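PDB 6PTM: uncharacterized protein from Bacteroides ovatus CL02T12C04, which probably hydrolyses carrageenan from chain ends, acting as an exo-carrageenase of glycoside hydrolase family 42. Local coordinates for residues S64-L69 against A137-E142; G206-K211 against K272-Y277; P235-K240 against H260-Q265. All blocks are in the same frame, centred on the assembly; numbering follows the deposited sequence.

Contact 1: residues S64-L69 against A137-E142; sequences SGINTL and AVMRGE
Ile66 carries its segment's apolar share of this contact, packing on neighbouring residues at the end of helix 109-139. Its CG1 lies anti to the carbonyl carbon (chi1 -66°), and chi2 extends CD1 toward Met139, where Ile66 CD1 comes within 3.4 Å of Met139 CG. That is shorter than a usual van der Waals separation between carbons, so this is the tight spot; the two side chains meet there at about a right angle. Ile66 CD1 also comes near Val138 CG1, at 4.0 Å, while the other branch meets Val138 alone, with Ile66 CG2 standing 3.9 Å from Val138 CG1. Beyond the contact point the thioether chain of Met139 bends at chi3 (75°), and its side chain also touches Leu57 and Ala61 of helix 44-63. The loose side begins where both chains turn at exposed glycines, Gly65 and Gly141, neither of which reaches across. The interface is small, burying 134 Å² over both sides, and lies near the protein surface. Further along residues 64-69, Asn67 OD1 accepts from Leu69 N at 3.0 Å, forming an Asx turn just ahead of helix 69-90, while the carbonyl of Asn67 receives a hydrogen bond from Arg145. A loop residue right after Gly65, the Schellman glycine of helix 44-63, thus packs on the last turn of helix 109-139, where Gly141, likewise at positive phi, closes a second Schellman motif.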
loop_
_atom_site.group_PDB
_atom_site.type_symbol
_atom_site.label_atom_id
_atom_site.label_comp_id
_atom_site.label_asym_id
_atom_site.label_seq_id
_atom_site.Cartn_x
_atom_site.Cartn_y
_atom_site.Cartn_z
ATOM N N SER A 64 -22.616 -27.140 -18.712
ATOM C CA SER A 64 -21.442 -28.016 -18.962
ATOM C C SER A 64 -20.529 -28.125 -17.740
ATOM O O SER A 64 -19.443 -28.708 -17.897
ATOM C CB SER A 64 -20.673 -27.521 -20.137
ATOM O OG SER A 64 -21.590 -27.112 -21.136
ATOM N N GLY A 65 -20.898 -27.529 -16.605
ATOM C CA GLY A 65 -20.078 -27.494 -15.378
ATOM C C GLY A 65 -18.930 -26.477 -15.419
ATOM O O GLY A 65 -18.052 -26.555 -14.558
ATOM N N ILE A 66 -18.904 -25.535 -16.357
ATOM C CA ILE A 66 -17.856 -24.470 -16.370
ATOM C C ILE A 66 -18.149 -23.473 -15.233
ATOM O O ILE A 66 -19.291 -23.013 -15.123
ATOM C CB ILE A 66 -17.787 -23.800 -17.758
ATOM C CG1 ILE A 66 -17.302 -24.789 -18.832
ATOM C CG2 ILE A 66 -16.892 -22.564 -17.719
ATOM C CD1 ILE A 66 -17.518 -24.325 -20.259
ATOM N N ASN A 67 -17.129 -23.096 -14.463
ATOM C CA ASN A 67 -17.213 -21.989 -13.478
ATOM C C ASN A 67 -17.279 -20.651 -14.234
ATOM O O ASN A 67 -16.201 -20.160 -14.713
ATOM C CB ASN A 67 -16.012 -21.982 -12.518
ATOM C CG ASN A 67 -16.178 -20.974 -11.403
ATOM O OD1 ASN A 67 -17.005 -20.059 -11.535
ATOM N ND2 ASN A 67 -15.437 -21.128 -10.309
ATOM N N THR A 68 -18.472 -20.039 -14.312
ATOM C CA THR A 68 -18.713 -18.791 -15.083
ATOM C C THR A 68 -18.627 -17.563 -14.162
ATOM O O THR A 68 -19.189 -16.516 -14.523
ATOM C CB THR A 68 -20.082 -18.787 -15.779
ATOM O OG1 THR A 68 -21.080 -19.128 -14.822
ATOM C CG2 THR A 68 -20.153 -19.745 -16.932
ATOM N N LEU A 69 -17.962 -17.651 -13.014
ATOM C CA LEU A 69 -17.851 -16.488 -12.087
ATOM C C LEU A 69 -17.356 -15.246 -12.847
ATOM O O LEU A 69 -17.926 -14.159 -12.666
ATOM C CB LEU A 69 -16.936 -16.825 -10.906
ATOM C CG LEU A 69 -16.654 -15.684 -9.939
ATOM C CD1 LEU A 69 -17.949 -15.181 -9.277
ATOM C CD2 LEU A 69 -15.663 -16.148 -8.879
ATOM N N ALA A 137 -14.282 -19.963 -26.218
ATOM C CA ALA A 137 -12.998 -20.689 -26.258
ATOM C C ALA A 137 -12.926 -21.694 -25.108
ATOM O O ALA A 137 -12.400 -22.806 -25.319
ATOM C CB ALA A 137 -11.850 -19.700 -26.224
ATOM N N VAL A 138 -13.335 -21.281 -23.908
ATOM C CA VAL A 138 -13.353 -22.186 -22.735
ATOM C C VAL A 138 -14.318 -23.350 -23.030
ATOM O O VAL A 138 -13.944 -24.498 -22.766
ATOM C CB VAL A 138 -13.719 -21.455 -21.441
ATOM C CG1 VAL A 138 -13.960 -22.449 -20.325
ATOM C CG2 VAL A 138 -12.645 -20.438 -21.043
ATOM N N MET A 139 -15.493 -23.085 -23.580
ATOM C CA MET A 139 -16.484 -24.162 -23.832
ATOM C C MET A 139 -15.936 -25.135 -24.879
ATOM O O MET A 139 -16.232 -26.301 -24.767
ATOM C CB MET A 139 -17.830 -23.592 -24.265
ATOM C CG MET A 139 -18.472 -22.799 -23.159
ATOM S SD MET A 139 -19.710 -21.688 -23.802
ATOM C CE MET A 139 -20.993 -22.902 -24.127
ATOM N N ARG A 140 -15.087 -24.689 -25.796
ATOM C CA ARG A 140 -14.520 -25.545 -26.872
ATOM C C ARG A 140 -13.222 -26.214 -26.456
ATOM O O ARG A 140 -12.594 -26.769 -27.322
ATOM C CB ARG A 140 -14.228 -24.708 -28.113
ATOM C CG ARG A 140 -15.510 -24.213 -28.762
ATOM C CD ARG A 140 -15.303 -23.267 -29.934
ATOM N NE ARG A 140 -16.603 -22.628 -30.063
ATOM C CZ ARG A 140 -17.622 -23.102 -30.789
ATOM N NH1 ARG A 140 -17.481 -24.201 -31.516
ATOM N NH2 ARG A 140 -18.776 -22.456 -30.807
ATOM N N GLY A 141 -12.769 -26.049 -25.226
ATOM C CA GLY A 141 -11.541 -26.701 -24.756
ATOM C C GLY A 141 -10.285 -26.034 -25.272
ATOM O O GLY A 141 -9.231 -26.662 -25.140
ATOM N N GLU A 142 -10.356 -24.795 -25.775
ATOM C CA GLU A 142 -9.208 -24.100 -26.419
ATOM C C GLU A 142 -8.404 -23.284 -25.390
ATOM O O GLU A 142 -7.266 -22.975 -25.688
ATOM C CB GLU A 142 -9.691 -23.157 -27.514
ATOM C CG GLU A 142 -10.306 -23.862 -28.698
ATOM C CD GLU A 142 -11.161 -22.939 -29.564
ATOM O OE1 GLU A 142 -11.359 -21.741 -29.189
ATOM O OE2 GLU A 142 -11.675 -23.426 -30.595
#

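Contact 2: residues G206-K211 against K272-Y277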
loop_
_atom_site.group_PDB
_atom_site.type_symbol
_atom_site.label_atom_id
_atom_site.label_comp_id
_atom_site.label_asym_id
_atom_site.label_seq_id
_atom_site.Cartn_x
_atom_site.Cartn_y
_atom_site.Cartn_z
ATOM N N GLY A 206 -19.186 10.200 29.529
ATOM C CA GLY A 206 -18.782 9.115 28.614
ATOM C C GLY A 206 -19.961 8.429 27.945
ATOM O O GLY A 206 -19.774 7.357 27.384
ATOM N N ASP A 207 -21.138 9.045 27.992
ATOM C CA ASP A 207 -22.349 8.444 27.392
ATOM C C ASP A 207 -22.174 8.466 25.873
ATOM O O ASP A 207 -21.648 9.457 25.326
ATOM C CB ASP A 207 -23.629 9.168 27.813
ATOM C CG ASP A 207 -24.048 8.959 29.272
ATOM O OD1 ASP A 207 -23.608 7.990 29.904
ATOM O OD2 ASP A 207 -24.778 9.791 29.753
ATOM N N ILE A 208 -22.603 7.396 25.219
ATOM C CA ILE A 208 -22.477 7.226 23.752
ATOM C C ILE A 208 -23.806 7.627 23.131
ATOM O O ILE A 208 -24.838 7.237 23.660
ATOM C CB ILE A 208 -22.095 5.788 23.405
ATOM C CG1 ILE A 208 -20.770 5.392 24.062
ATOM C CG2 ILE A 208 -22.075 5.620 21.888
ATOM C CD1 ILE A 208 -19.619 6.298 23.712
ATOM N N SER A 209 -23.754 8.317 22.000
ATOM C CA SER A 209 -24.918 8.597 21.122
ATOM C C SER A 209 -25.840 7.377 21.046
ATOM O O SER A 209 -25.431 6.297 20.594
ATOM C CB SER A 209 -24.448 8.988 19.764
ATOM O OG SER A 209 -25.572 9.006 18.919
ATOM N N PRO A 210 -27.114 7.493 21.485
ATOM C CA PRO A 210 -28.099 6.413 21.327
ATOM C C PRO A 210 -28.215 5.797 19.927
ATOM O O PRO A 210 -28.420 4.617 19.874
ATOM C CB PRO A 210 -29.411 7.097 21.732
ATOM C CG PRO A 210 -28.941 8.014 22.841
ATOM C CD PRO A 210 -27.669 8.622 22.240
ATOM N N LYS A 211 -28.040 6.584 18.866
ATOM C CA LYS A 211 -28.100 6.114 17.456
ATOM C C LYS A 211 -27.003 5.069 17.242
ATOM O O LYS A 211 -27.258 4.059 16.542
ATOM C CB LYS A 211 -27.941 7.297 16.492
ATOM C CG LYS A 211 -28.043 6.964 15.006
ATOM C CD LYS A 211 -27.872 8.179 14.076
ATOM C CE LYS A 211 -28.385 7.975 12.659
ATOM N N LYS A 272 -14.594 2.112 25.155
ATOM C CA LYS A 272 -15.285 1.445 26.294
ATOM C C LYS A 272 -16.775 1.270 25.964
ATOM O O LYS A 272 -17.307 0.207 26.251
ATOM C CB LYS A 272 -15.037 2.352 27.506
ATOM C CG LYS A 272 -15.568 1.956 28.869
ATOM C CD LYS A 272 -15.031 2.909 29.947
ATOM C CE LYS A 272 -16.066 3.401 30.930
ATOM N NZ LYS A 272 -16.622 2.277 31.717
ATOM N N GLY A 273 -17.401 2.247 25.311
ATOM C CA GLY A 273 -18.860 2.286 25.140
ATOM C C GLY A 273 -19.313 1.600 23.863
ATOM O O GLY A 273 -20.548 1.426 23.704
ATOM N N THR A 274 -18.373 1.214 22.986
ATOM C CA THR A 274 -18.701 0.685 21.644
ATOM C C THR A 274 -18.086 -0.700 21.451
ATOM O O THR A 274 -18.810 -1.592 21.022
ATOM C CB THR A 274 -18.274 1.661 20.535
ATOM O OG1 THR A 274 -16.855 1.870 20.584
ATOM C CG2 THR A 274 -19.011 2.979 20.648
ATOM N N VAL A 275 -16.793 -0.867 21.723
ATOM C CA VAL A 275 -16.061 -2.098 21.318
ATOM C C VAL A 275 -16.652 -3.335 21.982
ATOM O O VAL A 275 -16.700 -4.353 21.305
ATOM C CB VAL A 275 -14.535 -1.935 21.492
ATOM C CG1 VAL A 275 -13.772 -3.241 21.440
ATOM C CG2 VAL A 275 -14.022 -0.980 20.446
ATOM N N PRO A 276 -17.202 -3.344 23.228
ATOM C CA PRO A 276 -17.854 -4.552 23.745
ATOM C C PRO A 276 -18.954 -5.151 22.849
ATOM O O PRO A 276 -19.140 -6.319 22.885
ATOM C CB PRO A 276 -18.445 -4.084 25.087
ATOM C CG PRO A 276 -17.441 -3.042 25.527
ATOM C CD PRO A 276 -17.167 -2.275 24.244
ATOM N N TYR A 277 -19.630 -4.347 22.043
ATOM C CA TYR A 277 -20.675 -4.814 21.105
ATOM C C TYR A 277 -20.052 -5.458 19.860
ATOM O O TYR A 277 -20.755 -6.240 19.195
ATOM C CB TYR A 277 -21.554 -3.643 20.682
ATOM C CG TYR A 277 -22.440 -3.107 21.773
ATOM C CD1 TYR A 277 -23.588 -3.773 22.158
ATOM C CD2 TYR A 277 -22.137 -1.921 22.413
ATOM C CE1 TYR A 277 -24.430 -3.253 23.134
ATOM C CE2 TYR A 277 -22.956 -1.391 23.398
ATOM C CZ TYR A 277 -24.123 -2.056 23.756
ATOM O OH TYR A 277 -24.921 -1.522 24.744
#
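Ile208 points its side chain at the backbone of Gly273, and the orientation of its two branches sets the whole contact. CG1 stands anti to the carbonyl carbon (chi1 -59°), which brings Ile208 CG1 to 3.8 Å from Gly273 CA. The same methylene lies 4.0 Å from the carbonyl oxygen of its partner, measured from Ile208 CG1 to Gly273 O. CG2, anti to the backbone N, diverges to the next residue along, and Ile208 CG2 approaches Thr274 CG2 at 4.2 Å. One branched side chain therefore spans two consecutive residues of helix 261-278, CG1 resting on backbone atoms of Gly273 and CG2 on the methyl of Thr274. Across the segments the CA atoms of Ile208 and Gly273 are the nearest pair, 6.3 Å apart. Thr274 turns its two branches to different tasks, the methyl facing Ile208 while OG1 bonds to the carbonyl of Leu270, one turn earlier in the helix. Within the second segment, the Tyr277 ring has Gly273 O and Thr274 O at its edge, in its plane, and its side chain reaches helix 210-218 at Ile213, Leu216 and Gln217. Ile208, just before that helix, also touches Ile213, so the two segments have this residue as a common neighbour. The side-chain groups that touch are hydrocarbon: the closest approach is carbon to carbon, with the carbonyl oxygen of Gly273 next, and the hydroxyl of Thr274 is satisfied within its own helix. This is consistent with cohesion by van der Waals packing and partial burial, and because Gly273 has no side chain, Ile208 CG1 packs directly on its CA.

Contact 3: residues P235-K240 against H260-Q265; sequences PKWAEK and HPLARQ
Two helix starts face each other here, those of helices 236-241 and 261-278, running nearly antiparallel: the axes of residues 236-240 and 261-265 make 157° and approach to 11.0 Å. Leu262 bridges the gap. Its CG is anti to the backbone N (chi1 -178°), which extends the branch toward the opposite helix, where Leu262 CD2 lies 3.7 Å from Ala238 CB. The same methyl also comes 3.3 Å from a backbone carbonyl, measured between Leu262 CD2 and Ala238 O. CD1, the other methyl, meets the Trp237 ring obliquely, Leu262 CD1 being 4.3 Å from Trp237 CZ3. Helix 261-278 follows strand 225-230 and precedes strand 288-292 of a parallel sheet, and helix 236-241 lies in the same connection, so the pair belongs to one crossover. At the start of the longer helix, His260 is the N-cap: Leu262 N bonds to His260 ND1 at 2.9 Å and lies in the imidazole plane, while NE2 pairs with Asp242. Beside the CD1 methyl, the amide of Gln265 comes to the edge of the indole, near its plane, with Gln265 NE2 3.9 Å from Trp237 CH2 and the ring and amide planes 22° apart. Both groups are anchored outside these segments, Gln265 NE2 by Asn204 OD1 and Trp237 NE1 by the carbonyl of Val201.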
loop_
_atom_site.group_PDB
_atom_site.type_symbol
_atom_site.label_atom_id
_atom_site.label_comp_id
_atom_site.label_asym_id
_atom_site.label_seq_id
_atom_site.Cartn_x
_atom_site.Cartn_y
_atom_site.Cartn_z
ATOM N N PRO A 235 -15.942 16.151 19.891
ATOM C CA PRO A 235 -17.240 16.656 20.368
ATOM C C PRO A 235 -17.200 18.095 20.931
ATOM O O PRO A 235 -16.279 18.431 21.682
ATOM C CB PRO A 235 -17.652 15.650 21.446
ATOM C CG PRO A 235 -16.340 15.036 21.896
ATOM C CD PRO A 235 -15.471 14.994 20.647
ATOM N N LYS A 236 -18.191 18.921 20.562
ATOM C CA LYS A 236 -18.237 20.361 20.921
ATOM C C LYS A 236 -18.244 20.519 22.450
ATOM O O LYS A 236 -17.627 21.453 22.939
ATOM C CB LYS A 236 -19.439 21.055 20.261
ATOM C CG LYS A 236 -19.259 21.311 18.772
ATOM C CD LYS A 236 -18.239 22.397 18.468
ATOM C CE LYS A 236 -17.678 22.332 17.063
ATOM N NZ LYS A 236 -18.767 22.416 16.063
ATOM N N TRP A 237 -18.898 19.652 23.204
ATOM C CA TRP A 237 -18.927 19.837 24.677
ATOM C C TRP A 237 -17.491 19.827 25.219
ATOM O O TRP A 237 -17.208 20.588 26.173
ATOM C CB TRP A 237 -19.807 18.798 25.366
ATOM C CG TRP A 237 -19.238 17.412 25.288
ATOM C CD1 TRP A 237 -19.603 16.420 24.410
ATOM C CD2 TRP A 237 -18.208 16.848 26.126
ATOM N NE1 TRP A 237 -18.867 15.288 24.650
ATOM C CE2 TRP A 237 -17.985 15.534 25.671
ATOM C CE3 TRP A 237 -17.429 17.336 27.181
ATOM C CZ2 TRP A 237 -17.033 14.705 26.246
ATOM C CZ3 TRP A 237 -16.468 16.522 27.735
ATOM C CH2 TRP A 237 -16.289 15.217 27.290
ATOM N N ALA A 238 -16.620 18.970 24.674
ATOM C CA ALA A 238 -15.216 18.836 25.125
ATOM C C ALA A 238 -14.453 20.094 24.726
ATOM O O ALA A 238 -13.604 20.554 25.506
ATOM C CB ALA A 238 -14.575 17.608 24.518
ATOM N N GLU A 239 -14.695 20.585 23.519
ATOM C CA GLU A 239 -14.012 21.797 23.015
ATOM C C GLU A 239 -14.380 22.994 23.923
ATOM O O GLU A 239 -13.471 23.749 24.302
ATOM C CB GLU A 239 -14.401 22.036 21.558
ATOM C CG GLU A 239 -13.829 23.324 21.031
ATOM C CD GLU A 239 -14.069 23.545 19.555
ATOM O OE1 GLU A 239 -14.676 22.623 18.897
ATOM O OE2 GLU A 239 -13.636 24.643 19.074
ATOM N N LYS A 240 -15.663 23.139 24.279
ATOM C CA LYS A 240 -16.172 24.225 25.169
ATOM C C LYS A 240 -15.541 24.050 26.555
ATOM O O LYS A 240 -15.041 25.016 27.080
ATOM C CB LYS A 240 -17.711 24.245 25.202
ATOM C CG LYS A 240 -18.337 25.174 26.241
ATOM C CD LYS A 240 -19.857 25.258 26.211
ATOM N N HIS A 260 -3.418 15.775 24.819
ATOM C CA HIS A 260 -4.307 16.463 25.799
ATOM C C HIS A 260 -5.077 15.417 26.603
ATOM O O HIS A 260 -5.641 14.496 26.007
ATOM C CB HIS A 260 -5.259 17.413 25.093
ATOM C CG HIS A 260 -5.922 18.365 26.031
ATOM N ND1 HIS A 260 -6.806 17.940 26.995
ATOM C CD2 HIS A 260 -5.821 19.706 26.152
ATOM C CE1 HIS A 260 -7.213 18.981 27.693
ATOM N NE2 HIS A 260 -6.634 20.092 27.185
ATOM N N PRO A 261 -5.137 15.495 27.956
ATOM C CA PRO A 261 -5.852 14.496 28.759
ATOM C C PRO A 261 -7.326 14.346 28.394
ATOM O O PRO A 261 -7.816 13.270 28.552
ATOM C CB PRO A 261 -5.751 14.989 30.205
ATOM C CG PRO A 261 -4.457 15.766 30.200
ATOM C CD PRO A 261 -4.388 16.422 28.823
ATOM N N LEU A 262 -7.992 15.408 27.932
ATOM C CA LEU A 262 -9.430 15.321 27.642
ATOM C C LEU A 262 -9.589 14.542 26.327
ATOM O O LEU A 262 -10.612 13.843 26.150
ATOM C CB LEU A 262 -10.020 16.728 27.593
ATOM C CG LEU A 262 -11.515 16.784 27.351
ATOM C CD1 LEU A 262 -12.255 16.160 28.513
ATOM C CD2 LEU A 262 -11.958 18.208 27.116
ATOM N N ALA A 263 -8.585 14.585 25.458
ATOM C CA ALA A 263 -8.591 13.793 24.212
ATOM C C ALA A 263 -8.520 12.312 24.581
ATOM O O ALA A 263 -9.297 11.516 24.026
ATOM C CB ALA A 263 -7.458 14.222 23.309
ATOM N N ARG A 264 -7.620 11.947 25.494
ATOM C CA ARG A 264 -7.465 10.549 25.958
ATOM C C ARG A 264 -8.746 10.070 26.697
ATOM O O ARG A 264 -9.168 8.898 26.477
ATOM C CB ARG A 264 -6.179 10.421 26.781
ATOM C CG ARG A 264 -4.973 11.001 26.054
ATOM C CD ARG A 264 -3.922 9.972 25.716
ATOM N NE ARG A 264 -2.953 10.419 24.702
ATOM C CZ ARG A 264 -1.802 9.789 24.459
ATOM N NH1 ARG A 264 -1.464 8.738 25.195
ATOM N NH2 ARG A 264 -0.990 10.211 23.503
ATOM N N GLN A 265 -9.352 10.907 27.541
ATOM C CA GLN A 265 -10.639 10.551 28.208
ATOM C C GLN A 265 -11.678 10.214 27.117
ATOM O O GLN A 265 -12.379 9.175 27.208
ATOM C CB GLN A 265 -11.131 11.688 29.114
ATOM C CG GLN A 265 -12.557 11.467 29.661
ATOM C CD GLN A 265 -13.086 12.712 30.332
ATOM O OE1 GLN A 265 -12.359 13.322 31.097
ATOM N NE2 GLN A 265 -14.308 13.143 29.994
#

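In the fold
Contacts 2 and 3 share helix 261-278, using successive parts of it: residues 260-265 at its start in contact 3, residues 272-277 toward its end in contact 2. Their centres are 16 Å apart and their nearest atoms about 6 Å, so they do not touch, and contact 3 is nested within the chain loop that contact 2 closes. Contact 1 comes earlier in the chain and is remote, its centre 51 Å from that of contact 2 and 61 Å from that of contact 3, on the opposite side of the chain's centre from contact 3. All three centres lie 32 to 35 Å from the chain's centre, so each is peripheral.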